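Local coordinates for radical SAM domain protein (Methanothrix thermoacetophila, PDB 6Y1X), which probably catalyses the radical SAM-dependent, carbide-forming step that builds the NifB-co precursor of the nitrogenase FeMo cofactor on iron-sulfur clusters, at residues Ala117-Glu120 / Thr121-Thr124; Leu196-Asn199 / Gln200-Ile204; Ala233-Ile236 / Lys237-Val241. One frame throughout, in Å; residues are numbered along the deposited sequence.

Interaction 1 of 3, residues Ala117-Glu120 / Thr121-Thr124; sequences ANEE and TFET
T124 folds its hydroxyl back onto the carbonyl of E120 one turn earlier, and this is the tight part of the contact. OG1 of T124 donates to O of E120 at 2.7 Å, while the backbone N of T124 reaches the same O of E120 at 2.9 Å. The two donors come from opposite faces of the carbonyl plane, each tilted about 30° from it, so one oxygen is gripped twice. The hydroxyl gets there because OG1 sits beside its own backbone N, anti to the carbonyl carbon (chi1 -63°); CG2 takes the place anti to N. Around these bonds T124 is buried, its side chain against V55 of a loop and against P87 and A90 of helix 87-100.

After the loop residue N118 begins helix 119-131, the helix of the beta-alpha-beta unit between strands 104-109 and 136-141 in the radical SAM domain. Its opening is marked by N of T121 bonding to O of N118 at 3.1 Å, with the donor well above the carbonyl plane. The side chain of N118 is turned to other partners: ND2 bonds to the carbonyls of E114 and K58, the latter next to the cluster ligand C59. OG1 of T121 likewise turns back to the carbonyl of P115.

Packing is looser on the acidic side. OE2 of E119 lies 4.0 Å from CD2 of F122, with carboxylate and ring planes 17° apart, and the backbone O of E119 lies at the ring edge, in its plane. R149 joins the two residues from helix 146-156, pairing with OE1 of E119 in a salt bridge and with the F122 ring in a cation-pi contact. E119 is the solvent-exposed residue of this turn; E123, partly exposed, sends its carboxylate away to R126.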
loop_
_atom_site.group_PDB
_atom_site.type_symbol
_atom_site.label_atom_id
_atom_site.label_comp_id
_atom_site.label_asym_id
_atom_site.label_seq_id
_atom_site.Cartn_x
_atom_site.Cartn_y
_atom_site.Cartn_z
ATOM N N ALA A 117 6.707 -8.109 5.377
ATOM C CA ALA A 117 6.845 -9.501 5.783
ATOM C C ALA A 117 8.123 -10.135 5.252
ATOM O O ALA A 117 8.305 -11.346 5.398
ATOM C CB ALA A 117 5.631 -10.318 5.329
ATOM N N ASN A 118 9.003 -9.351 4.635
ATOM C CA ASN A 118 10.201 -9.876 3.993
ATOM C C ASN A 118 11.386 -9.044 4.447
ATOM O O ASN A 118 11.397 -7.825 4.245
ATOM C CB ASN A 118 10.085 -9.815 2.465
ATOM C CG ASN A 118 9.002 -10.716 1.923
ATOM O OD1 ASN A 118 9.276 -11.816 1.458
ATOM N ND2 ASN A 118 7.768 -10.218 1.914
ATOM N N GLU A 119 12.381 -9.689 5.066
ATOM C CA GLU A 119 13.552 -8.936 5.499
ATOM C C GLU A 119 14.262 -8.282 4.322
ATOM O O GLU A 119 14.901 -7.238 4.490
ATOM C CB GLU A 119 14.517 -9.832 6.276
ATOM C CG GLU A 119 13.981 -10.251 7.629
ATOM C CD GLU A 119 13.625 -9.057 8.504
ATOM O OE1 GLU A 119 12.576 -9.112 9.185
ATOM O OE2 GLU A 119 14.395 -8.069 8.525
ATOM N N GLU A 120 14.132 -8.856 3.122
ATOM C CA GLU A 120 14.814 -8.303 1.959
ATOM C C GLU A 120 14.338 -6.894 1.644
ATOM O O GLU A 120 15.075 -6.129 1.011
ATOM C CB GLU A 120 14.626 -9.209 0.740
ATOM C CG GLU A 120 15.340 -10.554 0.853
ATOM C CD GLU A 120 14.508 -11.605 1.571
ATOM O OE1 GLU A 120 13.426 -11.261 2.095
ATOM O OE2 GLU A 120 14.941 -12.777 1.615
ATOM N N THR A 121 13.119 -6.541 2.055
ATOM C CA THR A 121 12.639 -5.175 1.866
ATOM C C THR A 121 13.551 -4.187 2.574
ATOM O O THR A 121 13.956 -3.164 2.005
ATOM C CB THR A 121 11.211 -5.049 2.403
ATOM O OG1 THR A 121 10.333 -5.902 1.656
ATOM C CG2 THR A 121 10.728 -3.612 2.332
ATOM N N PHE A 122 13.875 -4.481 3.835
ATOM C CA PHE A 122 14.662 -3.566 4.649
ATOM C C PHE A 122 16.107 -3.524 4.180
ATOM O O PHE A 122 16.739 -2.463 4.192
ATOM C CB PHE A 122 14.554 -3.978 6.117
ATOM C CG PHE A 122 13.137 -4.052 6.603
ATOM C CD1 PHE A 122 12.511 -2.927 7.119
ATOM C CD2 PHE A 122 12.407 -5.225 6.480
ATOM C CE1 PHE A 122 11.201 -2.983 7.544
ATOM C CE2 PHE A 122 11.091 -5.287 6.895
ATOM C CZ PHE A 122 10.486 -4.167 7.429
ATOM N N GLU A 123 16.645 -4.672 3.762
ATOM C CA GLU A 123 18.005 -4.697 3.242
ATOM C C GLU A 123 18.107 -3.922 1.934
ATOM O O GLU A 123 19.092 -3.212 1.700
ATOM C CB GLU A 123 18.463 -6.142 3.054
ATOM C CG GLU A 123 19.920 -6.288 2.676
ATOM C CD GLU A 123 20.830 -5.448 3.551
ATOM O OE1 GLU A 123 21.601 -4.638 2.995
ATOM O OE2 GLU A 123 20.767 -5.587 4.793
ATOM N N THR A 124 17.089 -4.033 1.081
ATOM C CA THR A 124 17.107 -3.341 -0.204
ATOM C C THR A 124 17.051 -1.828 -0.022
ATOM O O THR A 124 17.865 -1.093 -0.592
ATOM C CB THR A 124 15.930 -3.801 -1.061
ATOM O OG1 THR A 124 16.060 -5.197 -1.350
ATOM C CG2 THR A 124 15.887 -3.020 -2.359
#

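Interaction 2 of 3, residues Leu196-Asn199 / Gln200-Ile204; sequences LLDN and QLKGI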
loop_
_atom_site.group_PDB
_atom_site.type_symbol
_atom_site.label_atom_id
_atom_site.label_comp_id
_atom_site.label_asym_id
_atom_site.label_seq_id
_atom_site.Cartn_x
_atom_site.Cartn_y
_atom_site.Cartn_z
ATOM N N LEU A 196 -5.932 -7.579 12.370
ATOM C CA LEU A 196 -5.456 -6.767 11.262
ATOM C C LEU A 196 -5.794 -5.299 11.476
ATOM O O LEU A 196 -4.916 -4.434 11.399
ATOM C CB LEU A 196 -6.063 -7.265 9.949
ATOM C CG LEU A 196 -5.726 -6.449 8.697
ATOM C CD1 LEU A 196 -4.229 -6.461 8.415
ATOM C CD2 LEU A 196 -6.506 -6.951 7.491
ATOM N N LEU A 197 -7.061 -5.006 11.801
ATOM C CA LEU A 197 -7.481 -3.610 11.911
ATOM C C LEU A 197 -6.769 -2.877 13.041
ATOM O O LEU A 197 -6.368 -1.718 12.882
ATOM C CB LEU A 197 -8.990 -3.551 12.142
ATOM C CG LEU A 197 -9.581 -2.161 12.391
ATOM C CD1 LEU A 197 -9.255 -1.224 11.236
ATOM C CD2 LEU A 197 -11.075 -2.227 12.661
ATOM N N ASP A 198 -6.646 -3.514 14.203
ATOM C CA ASP A 198 -5.944 -2.875 15.310
ATOM C C ASP A 198 -4.505 -2.530 14.938
ATOM O O ASP A 198 -4.002 -1.460 15.299
ATOM C CB ASP A 198 -6.037 -3.744 16.559
ATOM C CG ASP A 198 -7.405 -3.630 17.233
ATOM O OD1 ASP A 198 -8.371 -4.260 16.750
ATOM O OD2 ASP A 198 -7.528 -2.881 18.224
ATOM N N ASN A 199 -3.826 -3.425 14.213
ATOM C CA ASN A 199 -2.453 -3.153 13.793
ATOM C C ASN A 199 -2.397 -2.061 12.727
ATOM O O ASN A 199 -1.520 -1.193 12.774
ATOM C CB ASN A 199 -1.791 -4.434 13.283
ATOM C CG ASN A 199 -1.202 -5.274 14.403
ATOM O OD1 ASN A 199 -1.469 -5.037 15.580
ATOM N ND2 ASN A 199 -0.396 -6.263 14.040
ATOM N N GLN A 200 -3.308 -2.095 11.750
ATOM C CA GLN A 200 -3.351 -1.037 10.741
ATOM C C GLN A 200 -3.504 0.336 11.386
ATOM O O GLN A 200 -2.784 1.280 11.044
ATOM C CB GLN A 200 -4.497 -1.274 9.756
ATOM C CG GLN A 200 -4.384 -2.525 8.900
ATOM C CD GLN A 200 -5.684 -2.841 8.171
ATOM O OE1 GLN A 200 -6.745 -2.933 8.789
ATOM N NE2 GLN A 200 -5.605 -3.023 6.856
ATOM N N LEU A 201 -4.434 0.464 12.331
ATOM C CA LEU A 201 -4.666 1.766 12.950
ATOM C C LEU A 201 -3.480 2.191 13.805
ATOM O O LEU A 201 -3.066 3.356 13.757
ATOM C CB LEU A 201 -5.947 1.746 13.780
ATOM C CG LEU A 201 -7.229 1.490 12.980
ATOM C CD1 LEU A 201 -8.439 1.441 13.906
ATOM C CD2 LEU A 201 -7.413 2.532 11.878
ATOM N N LYS A 202 -2.939 1.277 14.620
ATOM C CA LYS A 202 -1.755 1.612 15.413
ATOM C C LYS A 202 -0.577 1.990 14.526
ATOM O O LYS A 202 0.192 2.902 14.854
ATOM C CB LYS A 202 -1.376 0.447 16.328
ATOM C CG LYS A 202 -2.352 0.196 17.470
ATOM C CD LYS A 202 -1.920 -1.000 18.310
ATOM C CE LYS A 202 -2.536 -0.967 19.705
ATOM N NZ LYS A 202 -4.026 -1.026 19.670
ATOM N N GLY A 203 -0.407 1.298 13.400
ATOM C CA GLY A 203 0.726 1.592 12.539
ATOM C C GLY A 203 0.589 2.924 11.828
ATOM O O GLY A 203 1.547 3.696 11.750
ATOM N N ILE A 204 -0.616 3.230 11.340
ATOM C CA ILE A 204 -0.871 4.525 10.715
ATOM C C ILE A 204 -0.640 5.645 11.717
ATOM O O ILE A 204 0.017 6.650 11.416
ATOM C CB ILE A 204 -2.297 4.566 10.136
ATOM C CG1 ILE A 204 -2.401 3.660 8.907
ATOM C CG2 ILE A 204 -2.719 5.996 9.816
ATOM C CD1 ILE A 204 -3.822 3.430 8.441
HETATM O O HOH W 1 -5.779 0.105 17.243
#
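Midway along helix 189-209 of the radical SAM domain, two consecutive i to i+4 pairs, L196 with Q200 and L197 with L201, pack along the helix, with L196, L197 and Q200 buried and L201 partly exposed. Q200 lays its amide against L196: CD of Q200 is 3.6 Å from CG of L196, and CD1 of the leucine touches the CG and CD of the glutamine. With CG beside the backbone N (chi1 -65°) and the chain extended beyond it, the amide runs back along the helix. This brings OE1 of Q200 to 3.3 Å from CA of L197, while NE2 bonds to the carbonyl of N142, a residue of the pocket of one iron-sulfur cluster. A leucine in place of Q200 would probably leave the carbonyl of N142 without its amide donor.

In the second pair CD1 of L197 meets CG of L201 at 3.8 Å, an apolar contact. The exposed side is looser and polar: OD2 of D198 stays 4.2 Å from NZ of K202, opposite charges short of a salt bridge. A water bridges this edge instead, donating to O of D198 at 3.1 Å and accepting from NZ of K202.

Four backbone bonds tie the turns together, from N of Q200 to O of L196 through to N of G203 and O of N199. L196 rests on Y177 and V180 of strand 177-182; N199 touches Y182 there and P147 of helix 146-156, and its ND2 bonds to the carbonyl of L144. L197 and Q200 lie on L165.

Interaction 3 of 3, residues Ala233-Ile236 / Lys237-Val241; sequences ARKI and KSMGV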
loop_
_atom_site.group_PDB
_atom_site.type_symbol
_atom_site.label_atom_id
_atom_site.label_comp_id
_atom_site.label_asym_id
_atom_site.label_seq_id
_atom_site.Cartn_x
_atom_site.Cartn_y
_atom_site.Cartn_z
ATOM N N ALA A 233 -12.905 7.004 5.247
ATOM C CA ALA A 233 -12.372 8.331 4.957
ATOM C C ALA A 233 -12.392 9.230 6.184
ATOM O O ALA A 233 -11.417 9.941 6.457
ATOM C CB ALA A 233 -13.162 8.972 3.820
ATOM N N ARG A 234 -13.497 9.224 6.930
ATOM C CA ARG A 234 -13.569 10.051 8.128
ATOM C C ARG A 234 -12.505 9.647 9.141
ATOM O O ARG A 234 -11.849 10.506 9.742
ATOM C CB ARG A 234 -14.969 9.972 8.739
ATOM C CG ARG A 234 -16.020 10.768 7.968
ATOM C CD ARG A 234 -17.361 10.778 8.687
ATOM N NE ARG A 234 -18.087 9.515 8.564
ATOM C CZ ARG A 234 -19.016 9.270 7.641
ATOM N NH1 ARG A 234 -19.625 8.092 7.604
ATOM N NH2 ARG A 234 -19.357 10.211 6.768
ATOM N N LYS A 235 -12.326 8.342 9.348
ATOM C CA LYS A 235 -11.361 7.873 10.336
ATOM C C LYS A 235 -9.935 8.263 9.951
ATOM O O LYS A 235 -9.187 8.802 10.775
ATOM C CB LYS A 235 -11.494 6.357 10.491
ATOM C CG LYS A 235 -10.525 5.703 11.459
ATOM C CD LYS A 235 -10.799 6.179 12.881
ATOM C CE LYS A 235 -10.055 5.322 13.900
ATOM N NZ LYS A 235 -10.210 5.832 15.298
ATOM N N ILE A 236 -9.534 7.996 8.699
ATOM C CA ILE A 236 -8.155 8.297 8.307
ATOM C C ILE A 236 -7.917 9.798 8.257
ATOM O O ILE A 236 -6.780 10.257 8.421
ATOM C CB ILE A 236 -7.776 7.631 6.968
ATOM C CG1 ILE A 236 -8.614 8.180 5.817
ATOM C CG2 ILE A 236 -7.915 6.126 7.071
ATOM C CD1 ILE A 236 -8.214 7.621 4.448
ATOM N N LYS A 237 -8.965 10.586 8.000
ATOM C CA LYS A 237 -8.820 12.038 8.014
ATOM C C LYS A 237 -8.478 12.533 9.413
ATOM O O LYS A 237 -7.566 13.351 9.590
ATOM C CB LYS A 237 -10.105 12.692 7.496
ATOM C CG LYS A 237 -10.167 14.205 7.639
ATOM C CD LYS A 237 -9.101 14.903 6.813
ATOM C CE LYS A 237 -9.297 16.417 6.849
ATOM N NZ LYS A 237 -10.720 16.795 6.592
ATOM N N SER A 238 -9.193 12.034 10.426
ATOM C CA SER A 238 -8.900 12.424 11.803
ATOM C C SER A 238 -7.508 11.984 12.227
ATOM O O SER A 238 -6.883 12.637 13.072
ATOM C CB SER A 238 -9.932 11.831 12.762
ATOM O OG SER A 238 -11.179 12.492 12.657
ATOM N N MET A 239 -7.020 10.874 11.674
ATOM C CA MET A 239 -5.732 10.318 12.065
ATOM C C MET A 239 -4.546 11.005 11.404
ATOM O O MET A 239 -3.406 10.723 11.784
ATOM C CB MET A 239 -5.694 8.824 11.761
ATOM C CG MET A 239 -6.679 8.016 12.587
ATOM S SD MET A 239 -6.609 6.272 12.162
ATOM C CE MET A 239 -5.219 5.747 13.154
ATOM N N GLY A 240 -4.771 11.889 10.438
ATOM C CA GLY A 240 -3.670 12.578 9.796
ATOM C C GLY A 240 -3.149 11.964 8.519
ATOM O O GLY A 240 -2.055 12.334 8.080
ATOM N N VAL A 241 -3.887 11.035 7.910
ATOM C CA VAL A 241 -3.518 10.533 6.593
ATOM C C VAL A 241 -3.565 11.665 5.577
ATOM O O VAL A 241 -4.417 12.560 5.646
ATOM C CB VAL A 241 -4.443 9.367 6.206
ATOM C CG1 VAL A 241 -4.263 8.986 4.744
ATOM C CG2 VAL A 241 -4.148 8.174 7.100
#
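K237 begins the last turn of helix 229-239, its N bonding to O of A233 at 3.0 Å and its CB resting on that same oxygen; NZ turns away to the carbonyl of I276. S238 N then bonds to O of R234. M239 gives its N to O of K235 at 3.1 Å, with a weak second bond to O of I236. Its CG lies 3.2 Å from O of K235, and SD comes within 4.0 Å of both CG and CE of K235, the thioether crossing the aliphatic part of the lysine.

At G240 the chain leaves the helix with a positive phi of 94°, where a side chain would jam against the preceding carbonyl oxygen; its N bonds back to O of K237. V241 completes the Schellman motif: its N bonds to O of I236 at 3.0 Å, lying nearly in line with the carbonyl bond. CG2 of V241 closes on CB of I236 at 3.7 Å, both residues buried against V216 of strand 213-220. CG1 of I236 holds the crowded position between backbone N and carbonyl carbon (chi1 64°), and its CD1 approaches CG1 of V241. The helix end is thus held by two backbone bonds back into the last turn, together with the apolar I236-V241 pair, on the way to strand 243-248.

The three contacts follow one another along the chain, at the start of helix 119-131, within helix 189-209 and at the end of helix 229-239. All three helices belong to the domain of the six-stranded parallel sheet. Interactions 1 and 3 are on opposite sides of the chain's centre, their own centres 28 Å apart. The centre of interaction 2 is about 20 Å from that of interaction 1 and about 13 Å from that of interaction 3, with which it packs: CE of M239 lies 3.3 Å from O of L201, and I204 meets V241. The side chains of N118 and L196 are within about 9 Å of a bound iron-sulfur cluster, consistent with interactions 1 and 2 lying around the cluster-bearing core.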